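Long-range contacts in sensory box/GGDEF family protein (Caulobacter crescentus, PDB 4YME), which probably takes part in cyclic di-GMP signalling, this chain being the GGDEF domain of a longer membrane protein that also carries PAS and EAL domains: residues S30-A35 with V88-G93; A35-D40 with L127-Y132; D57-E62 with Q119-G124. All coordinates share one frame; numbering follows the deposited sequence. Where two conformers were deposited one is given.

Contact 1: residues S30-A35 with V88-G93; sequences SGESLA and VQIAGG
Val88 opens the pairing with its CG1 methyl, which lies 3.5 Å from CD1 of Leu34. Chi1 of 172° and chi2 of 62° together lay CD1 of Leu34 over Val88, and the branched end of the leucine suits the apolar layer there. At Gln89 both backbone polar atoms bind Ala35: Gln89 N reaches Ala35 O at 2.9 Å, and Ala35 N reaches Gln89 O at 3.0 Å. The extended Gln89 side chain lies on the Ala35 side of the sheet, where OE1 accepts from a water at 2.7 Å. The same water donates to Gln89 O and, in one of two conformers of Ser33, accepts from OG, while Gln89 NE2 is held by Val98 O. Ile90 turns back to Leu34's face; its CG2 packs 3.9 Å from CD of Glu32, whose carboxylate is salt-bridged to Arg26. Ala91 repeats the reciprocal pair of hydrogen bonds with Ser33, but Ser33 N sits 39° above the carbonyl plane of Ala91 O, 2.8 Å away. Beyond it Gly92 leaves the strand. Leu34, Val88 and Ile90 thus face helix 13-30, whereas Ser33, Gln89 and the compact Ala91 face helix 95-109, the two helices sandwiching adjacent antiparallel strands.

Contact 2: residues A35-D40 with L127-Y132; sequences AVICID and LGVSLY
Ile37 and Val129 lie side by side in the antiparallel pairing of the first and last strands of the ferredoxin-like sheet, with Ile37 CG1 4.2 Å from Val129 CG2. Further along the same face, Leu127 CB touches Ile39 CG1, and chi1 of 63° with chi2 of 76° lays CD2 of Leu127 beside CG2 of Ile37, 3.9 Å away. At the other end CD2 of Leu131 reaches the CB of Ala35 at 3.8 Å. Four backbone bonds fix the register: Val36 N to Ser130 O and Ser130 N to Val36 O, both 2.8 Å and nearly straight, then the same exchange, more bent, between Cys38 and Gly128. Beta-branched residues and leucines suit the Ile37 face, since helix 95-109 packs on it through Ala99, Leu102 and Ala103. The opposite face carries Val36, Cys38 and Ser130 beneath helix 139-156, where Ala146 and Leu150 make contact and, in the conformer given, Ser130 OG is hydrogen-bonded to Asn145 OD1. Gly128, without a side chain, stands opposite Cys38 there. Leu131 is in a non-hydrogen-bonded pair; its N-H points away from strand 33-41 and is donated to Asp135 OD2.

Contact 3: residues D57-E62 with Q119-G124; sequences DALLVE and QELAMG
The small two-stranded hairpin of strands 114-116 and 119-121, with the chain leaving it, packs against helix 53-70 of the GGDEF domain by closing Leu121 and Met123 around Leu59. One methyl, Leu59 CD2, does most of the touching. It lies 3.8 Å from CB of Leu121 and 4.0 Å from that residue's CD1, while on the Met123 side it comes 3.6 Å from SE. Met123 is present as selenomethionine in two conformers; in one of them the chain bends at chi2 (-100°), bringing SE back over the helix as the two side chains slide past each other in opposite directions. A flexible, unbranched chain suits this place, because it can follow the helix surface to Thr63 and Arg66. Between Leu121 and Met123, Ala122 turns its methyl away, yet its carbonyl O stays 3.9 Å from Leu59 CD2. Glu62, one helical turn on, adds a light touch of CG on Met123 CE, and its carboxylate is salt-bridged to Arg65 and Arg66. Leu59 itself is also flanked by Ala47 and Val114. No hydrogen bond joins the two segments, so the fit rests on shape and on withdrawing apolar surface from water, with no directional bond to set an exact orientation.

Overall arrangement
Contacts 1 and 2 are neighbouring pairings in one sheet, on either side of strand 33-41; they share Ala35, and their centres are 13 Å apart. Leu34 O and Tyr132 N, 3.0 Å apart in a probable hydrogen bond, continue contact 2's pairing alongside contact 1. Contact 3, nested in the loop that contact 2 closes, has its centre about 21 Å from that of contact 2 and 30 Å from that of contact 1. The family signature, Gly-Gly-Asp-Glu-Phe, lies where strand 76-81 turns into strand 84-91, a turn that in GGDEF domains generally belongs to the nucleotide-binding active site. Its Asp83 touches Asp40 of contact 2 and Leu60 of contact 3's helix; contact 1 lies at the other end of strand 84-91.

Contact 1: residues S30-A35 with V88-G93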
loop_
_atom_site.group_PDB
_atom_site.type_symbol
_atom_site.label_atom_id
_atom_site.label_comp_id
_atom_site.label_asym_id
_atom_site.label_seq_id
_atom_site.Cartn_x
_atom_site.Cartn_y
_atom_site.Cartn_z
ATOM N N SER A 30 17.281 -13.070 -9.531
ATOM C CA SER A 30 17.163 -14.019 -8.445
ATOM C C SER A 30 16.062 -15.031 -8.623
ATOM O O SER A 30 16.114 -16.091 -8.025
ATOM C CB SER A 30 16.916 -13.243 -7.114
ATOM O OG SER A 30 15.562 -12.780 -7.099
ATOM N N GLY A 31 14.995 -14.660 -9.344
ATOM C CA GLY A 31 13.814 -15.533 -9.453
ATOM C C GLY A 31 12.796 -15.388 -8.338
ATOM O O GLY A 31 11.781 -16.104 -8.301
ATOM N N GLU A 32 13.034 -14.431 -7.437
ATOM C CA GLU A 32 12.032 -14.078 -6.423
ATOM C C GLU A 32 10.767 -13.490 -7.079
ATOM O O GLU A 32 10.821 -13.038 -8.203
ATOM C CB GLU A 32 12.610 -13.062 -5.429
ATOM C CG GLU A 32 13.684 -13.617 -4.550
ATOM C CD GLU A 32 14.596 -12.547 -3.940
ATOM O OE1 GLU A 32 15.155 -11.698 -4.714
ATOM O OE2 GLU A 32 14.762 -12.540 -2.685
ATOM N N SER A 33 9.691 -13.556 -6.317
ATOM C CA SER A 33 8.454 -12.924 -6.778
ATOM C C SER A 33 8.408 -11.465 -6.349
ATOM O O SER A 33 8.956 -11.090 -5.311
ATOM C CB SER A 33 7.246 -13.669 -6.292
ATOM O OG SER A 33 7.118 -13.581 -4.941
ATOM N N LEU A 34 7.784 -10.666 -7.188
ATOM C CA LEU A 34 7.609 -9.249 -6.942
ATOM C C LEU A 34 6.163 -8.864 -7.254
ATOM O O LEU A 34 5.672 -9.146 -8.350
ATOM C CB LEU A 34 8.554 -8.459 -7.837
ATOM C CG LEU A 34 8.421 -6.948 -7.885
ATOM C CD1 LEU A 34 8.680 -6.399 -6.585
ATOM C CD2 LEU A 34 9.368 -6.395 -9.034
ATOM N N ALA A 35 5.520 -8.221 -6.297
ATOM C CA ALA A 35 4.115 -7.752 -6.410
ATOM C C ALA A 35 3.999 -6.332 -5.925
ATOM O O ALA A 35 4.753 -5.914 -4.999
ATOM C CB ALA A 35 3.184 -8.604 -5.595
ATOM N N VAL A 88 5.262 -2.851 -1.751
ATOM C CA VAL A 88 5.994 -3.704 -2.667
ATOM C C VAL A 88 6.494 -4.915 -1.931
ATOM O O VAL A 88 7.230 -4.797 -0.958
ATOM C CB VAL A 88 7.146 -2.938 -3.363
ATOM C CG1 VAL A 88 7.942 -3.887 -4.251
ATOM C CG2 VAL A 88 6.654 -1.723 -4.109
ATOM N N GLN A 89 6.058 -6.090 -2.404
ATOM C CA GLN A 89 6.404 -7.365 -1.782
ATOM C C GLN A 89 7.444 -8.079 -2.640
ATOM O O GLN A 89 7.231 -8.328 -3.808
ATOM C CB GLN A 89 5.159 -8.250 -1.729
ATOM C CG GLN A 89 5.473 -9.569 -1.063
ATOM C CD GLN A 89 4.354 -10.593 -1.304
ATOM O OE1 GLN A 89 3.858 -10.756 -2.443
ATOM N NE2 GLN A 89 3.984 -11.263 -0.264
ATOM N N ILE A 90 8.579 -8.398 -2.007
ATOM C CA ILE A 90 9.564 -9.313 -2.569
ATOM C C ILE A 90 9.536 -10.577 -1.726
ATOM O O ILE A 90 9.733 -10.537 -0.523
ATOM C CB ILE A 90 10.968 -8.715 -2.555
ATOM C CG1 ILE A 90 11.079 -7.508 -3.468
ATOM C CG2 ILE A 90 11.980 -9.759 -3.033
ATOM C CD1 ILE A 90 12.361 -6.670 -3.355
ATOM N N ALA A 91 9.328 -11.704 -2.390
ATOM C CA ALA A 91 9.105 -12.962 -1.659
ATOM C C ALA A 91 9.477 -14.150 -2.526
ATOM O O ALA A 91 10.088 -13.982 -3.551
ATOM C CB ALA A 91 7.661 -13.051 -1.224
ATOM N N GLY A 92 9.109 -15.356 -2.082
ATOM C CA GLY A 92 9.424 -16.608 -2.827
ATOM C C GLY A 92 8.226 -17.252 -3.494
ATOM O O GLY A 92 7.221 -16.586 -3.801
ATOM N N GLY A 93 8.382 -18.543 -3.790
ATOM C CA GLY A 93 7.269 -19.461 -4.054
ATOM C C GLY A 93 6.237 -19.110 -5.122
ATOM O O GLY A 93 6.559 -18.497 -6.143
HETATM O O HOH W 1 5.872 -11.062 -4.218
#

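Contact 2: residues A35-D40 with L127-Y132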
loop_
_atom_site.group_PDB
_atom_site.type_symbol
_atom_site.label_atom_id
_atom_site.label_comp_id
_atom_site.label_asym_id
_atom_site.label_seq_id
_atom_site.Cartn_x
_atom_site.Cartn_y
_atom_site.Cartn_z
ATOM N N ALA A 35 5.520 -8.221 -6.297
ATOM C CA ALA A 35 4.115 -7.752 -6.410
ATOM C C ALA A 35 3.999 -6.332 -5.925
ATOM O O ALA A 35 4.753 -5.914 -4.999
ATOM C CB ALA A 35 3.184 -8.604 -5.595
ATOM N N VAL A 36 3.100 -5.583 -6.539
ATOM C CA VAL A 36 2.807 -4.200 -6.137
ATOM C C VAL A 36 1.361 -4.157 -5.726
ATOM O O VAL A 36 0.479 -4.509 -6.511
ATOM C CB VAL A 36 3.113 -3.218 -7.251
ATOM C CG1 VAL A 36 2.717 -1.810 -6.915
ATOM C CG2 VAL A 36 4.643 -3.376 -7.652
ATOM N N ILE A 37 1.119 -3.628 -4.539
ATOM C CA ILE A 37 -0.179 -3.565 -3.925
ATOM C C ILE A 37 -0.535 -2.131 -3.690
ATOM O O ILE A 37 0.156 -1.451 -2.927
ATOM C CB ILE A 37 -0.224 -4.347 -2.629
ATOM C CG1 ILE A 37 0.171 -5.799 -2.855
ATOM C CG2 ILE A 37 -1.597 -4.257 -2.008
ATOM C CD1 ILE A 37 0.441 -6.625 -1.646
ATOM N N CYS A 38 -1.599 -1.664 -4.320
ATOM C CA CYS A 38 -2.109 -0.319 -4.113
ATOM C C CYS A 38 -3.295 -0.355 -3.147
ATOM O O CYS A 38 -4.198 -1.167 -3.308
ATOM C CB CYS A 38 -2.501 0.240 -5.484
ATOM S SG CYS A 38 -3.027 1.961 -5.549
ATOM N N ILE A 39 -3.284 0.524 -2.148
ATOM C CA ILE A 39 -4.232 0.468 -1.046
ATOM C C ILE A 39 -4.853 1.817 -0.838
ATOM O O ILE A 39 -4.159 2.832 -0.937
ATOM C CB ILE A 39 -3.498 0.151 0.270
ATOM C CG1 ILE A 39 -2.767 -1.181 0.186
ATOM C CG2 ILE A 39 -4.433 0.236 1.487
ATOM C CD1 ILE A 39 -1.692 -1.402 1.246
ATOM N N ASP A 40 -6.155 1.863 -0.578
ATOM C CA ASP A 40 -6.717 3.132 -0.153
ATOM C C ASP A 40 -7.706 2.917 0.951
ATOM O O ASP A 40 -8.030 1.788 1.247
ATOM C CB ASP A 40 -7.178 4.001 -1.274
ATOM C CG ASP A 40 -8.477 3.638 -1.842
ATOM O OD1 ASP A 40 -9.074 2.631 -1.443
ATOM O OD2 ASP A 40 -8.946 4.525 -2.596
ATOM N N LEU A 127 -7.902 -2.732 -1.910
ATOM C CA LEU A 127 -6.605 -2.917 -2.509
ATOM C C LEU A 127 -6.655 -3.568 -3.864
ATOM O O LEU A 127 -7.642 -4.284 -4.198
ATOM C CB LEU A 127 -5.610 -3.561 -1.589
ATOM C CG LEU A 127 -5.776 -4.915 -1.067
ATOM C CD1 LEU A 127 -5.467 -5.940 -2.121
ATOM C CD2 LEU A 127 -4.758 -5.072 0.076
ATOM N N GLY A 128 -5.635 -3.290 -4.652
ATOM C CA GLY A 128 -5.416 -3.910 -5.956
ATOM C C GLY A 128 -4.015 -4.413 -6.051
ATOM O O GLY A 128 -3.089 -3.755 -5.519
ATOM N N VAL A 129 -3.808 -5.483 -6.773
ATOM C CA VAL A 129 -2.536 -6.170 -6.852
ATOM C C VAL A 129 -2.095 -6.287 -8.300
ATOM O O VAL A 129 -2.863 -6.768 -9.160
ATOM C CB VAL A 129 -2.615 -7.585 -6.250
ATOM C CG1 VAL A 129 -1.232 -8.304 -6.342
ATOM C CG2 VAL A 129 -3.062 -7.524 -4.812
ATOM N N SER A 130 -0.844 -5.954 -8.565
ATOM C CA SER A 130 -0.183 -6.222 -9.834
ATOM C C SER A 130 1.033 -7.082 -9.617
ATOM O O SER A 130 1.803 -6.889 -8.657
ATOM C CB SER A 130 0.230 -4.932 -10.506
ATOM O OG SER A 130 -0.878 -4.075 -10.580
ATOM N N LEU A 131 1.267 -8.065 -10.504
ATOM C CA LEU A 131 2.365 -9.006 -10.380
ATOM C C LEU A 131 3.357 -8.807 -11.502
ATOM O O LEU A 131 2.982 -8.604 -12.669
ATOM C CB LEU A 131 1.806 -10.445 -10.466
ATOM C CG LEU A 131 0.714 -10.823 -9.467
ATOM C CD1 LEU A 131 0.150 -12.245 -9.735
ATOM C CD2 LEU A 131 1.247 -10.668 -8.089
ATOM N N TYR A 132 4.639 -8.809 -11.176
ATOM C CA TYR A 132 5.703 -8.801 -12.155
ATOM C C TYR A 132 5.920 -10.248 -12.692
ATOM O O TYR A 132 5.899 -11.177 -11.890
ATOM C CB TYR A 132 7.005 -8.310 -11.488
ATOM C CG TYR A 132 8.212 -8.359 -12.397
ATOM C CD1 TYR A 132 8.481 -7.315 -13.291
ATOM C CD2 TYR A 132 9.094 -9.423 -12.368
ATOM C CE1 TYR A 132 9.563 -7.365 -14.139
ATOM C CE2 TYR A 132 10.162 -9.484 -13.244
ATOM C CZ TYR A 132 10.387 -8.453 -14.129
ATOM O OH TYR A 132 11.485 -8.495 -14.969
#

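Contact 3: residues D57-E62 with Q119-G124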
loop_
_atom_site.group_PDB
_atom_site.type_symbol
_atom_site.label_atom_id
_atom_site.label_comp_id
_atom_site.label_asym_id
_atom_site.label_seq_id
_atom_site.Cartn_x
_atom_site.Cartn_y
_atom_site.Cartn_z
ATOM N N ASP A 57 -5.672 12.879 8.933
ATOM C CA ASP A 57 -4.236 12.694 9.216
ATOM C C ASP A 57 -3.955 11.570 10.201
ATOM O O ASP A 57 -3.014 10.795 10.027
ATOM C CB ASP A 57 -3.582 14.012 9.653
ATOM C CG ASP A 57 -3.479 15.008 8.540
ATOM O OD1 ASP A 57 -3.828 14.729 7.363
ATOM O OD2 ASP A 57 -3.054 16.158 8.871
ATOM N N ALA A 58 -4.777 11.461 11.229
ATOM C CA ALA A 58 -4.652 10.436 12.233
ATOM C C ALA A 58 -4.823 9.067 11.536
ATOM O O ALA A 58 -4.119 8.132 11.899
ATOM C CB ALA A 58 -5.741 10.641 13.320
ATOM N N LEU A 59 -5.744 8.987 10.569
ATOM C CA LEU A 59 -5.937 7.741 9.812
ATOM C C LEU A 59 -4.668 7.384 9.087
ATOM O O LEU A 59 -4.280 6.206 9.044
ATOM C CB LEU A 59 -7.094 7.773 8.791
ATOM C CG LEU A 59 -8.517 7.913 9.328
ATOM C CD1 LEU A 59 -9.484 7.958 8.161
ATOM C CD2 LEU A 59 -8.889 6.844 10.265
ATOM N N LEU A 60 -4.077 8.406 8.459
ATOM C CA LEU A 60 -2.842 8.162 7.669
ATOM C C LEU A 60 -1.700 7.681 8.535
ATOM O O LEU A 60 -0.970 6.756 8.187
ATOM C CB LEU A 60 -2.477 9.364 6.811
ATOM C CG LEU A 60 -3.582 9.865 5.861
ATOM C CD1 LEU A 60 -3.138 11.093 5.118
ATOM C CD2 LEU A 60 -3.983 8.769 4.897
ATOM N N VAL A 61 -1.522 8.320 9.683
ATOM C CA VAL A 61 -0.447 7.998 10.623
ATOM C C VAL A 61 -0.617 6.604 11.176
ATOM O O VAL A 61 0.331 5.826 11.249
ATOM C CB VAL A 61 -0.415 9.061 11.751
ATOM C CG1 VAL A 61 0.416 8.602 12.901
ATOM C CG2 VAL A 61 0.162 10.364 11.132
ATOM N N GLU A 62 -1.851 6.240 11.495
ATOM C CA GLU A 62 -2.066 4.903 12.048
ATOM C C GLU A 62 -1.914 3.840 10.939
ATOM O O GLU A 62 -1.380 2.778 11.197
ATOM C CB GLU A 62 -3.434 4.823 12.681
ATOM C CG GLU A 62 -3.792 3.459 13.226
ATOM C CD GLU A 62 -2.954 2.939 14.312
ATOM O OE1 GLU A 62 -2.108 3.651 14.905
ATOM O OE2 GLU A 62 -2.994 1.719 14.598
ATOM N N GLN A 119 -12.933 9.822 20.279
ATOM C CA GLN A 119 -13.852 9.055 19.448
ATOM C C GLN A 119 -13.038 7.967 18.724
ATOM O O GLN A 119 -11.824 7.820 18.922
ATOM C CB GLN A 119 -14.537 9.954 18.420
ATOM C CG GLN A 119 -15.206 11.214 19.004
ATOM C CD GLN A 119 -15.037 12.450 18.122
ATOM O OE1 GLN A 119 -14.054 12.573 17.358
ATOM N NE2 GLN A 119 -15.989 13.382 18.229
ATOM N N GLU A 120 -13.744 7.156 17.955
ATOM C CA GLU A 120 -13.100 6.199 17.050
ATOM C C GLU A 120 -13.487 6.520 15.638
ATOM O O GLU A 120 -14.625 6.806 15.333
ATOM C CB GLU A 120 -13.476 4.776 17.395
ATOM C CG GLU A 120 -12.757 4.298 18.641
ATOM C CD GLU A 120 -12.898 2.829 18.861
ATOM O OE1 GLU A 120 -13.955 2.251 18.517
ATOM O OE2 GLU A 120 -11.942 2.234 19.392
ATOM N N LEU A 121 -12.494 6.480 14.761
ATOM C CA LEU A 121 -12.652 6.746 13.358
ATOM C C LEU A 121 -12.633 5.424 12.585
ATOM O O LEU A 121 -11.805 4.515 12.867
ATOM C CB LEU A 121 -11.534 7.616 12.868
ATOM C CG LEU A 121 -11.378 8.985 13.523
ATOM C CD1 LEU A 121 -10.153 9.607 12.878
ATOM C CD2 LEU A 121 -12.571 9.797 13.284
ATOM N N ALA A 122 -13.611 5.302 11.675
ATOM C CA ALA A 122 -13.738 4.126 10.789
ATOM C C ALA A 122 -12.556 3.977 9.866
ATOM O O ALA A 122 -12.115 4.890 9.165
ATOM C CB ALA A 122 -14.983 4.227 10.000
HETATM N N MSE A 123 -11.965 2.787 9.939
HETATM C CA MSE A 123 -10.870 2.440 9.017
HETATM C C MSE A 123 -11.524 1.489 7.970
HETATM O O MSE A 123 -12.682 1.672 7.613
HETATM C CB MSE A 123 -9.613 1.921 9.761
HETATM C CG MSE A 123 -8.817 2.930 10.615
HETATM SE SE MSE A 123 -7.138 3.766 9.910
HETATM C CE MSE A 123 -6.070 2.171 9.616
ATOM N N GLY A 124 -10.813 0.492 7.448
ATOM C CA GLY A 124 -11.279 -0.298 6.330
ATOM C C GLY A 124 -10.532 0.167 5.097
ATOM O O GLY A 124 -10.369 1.340 4.888
#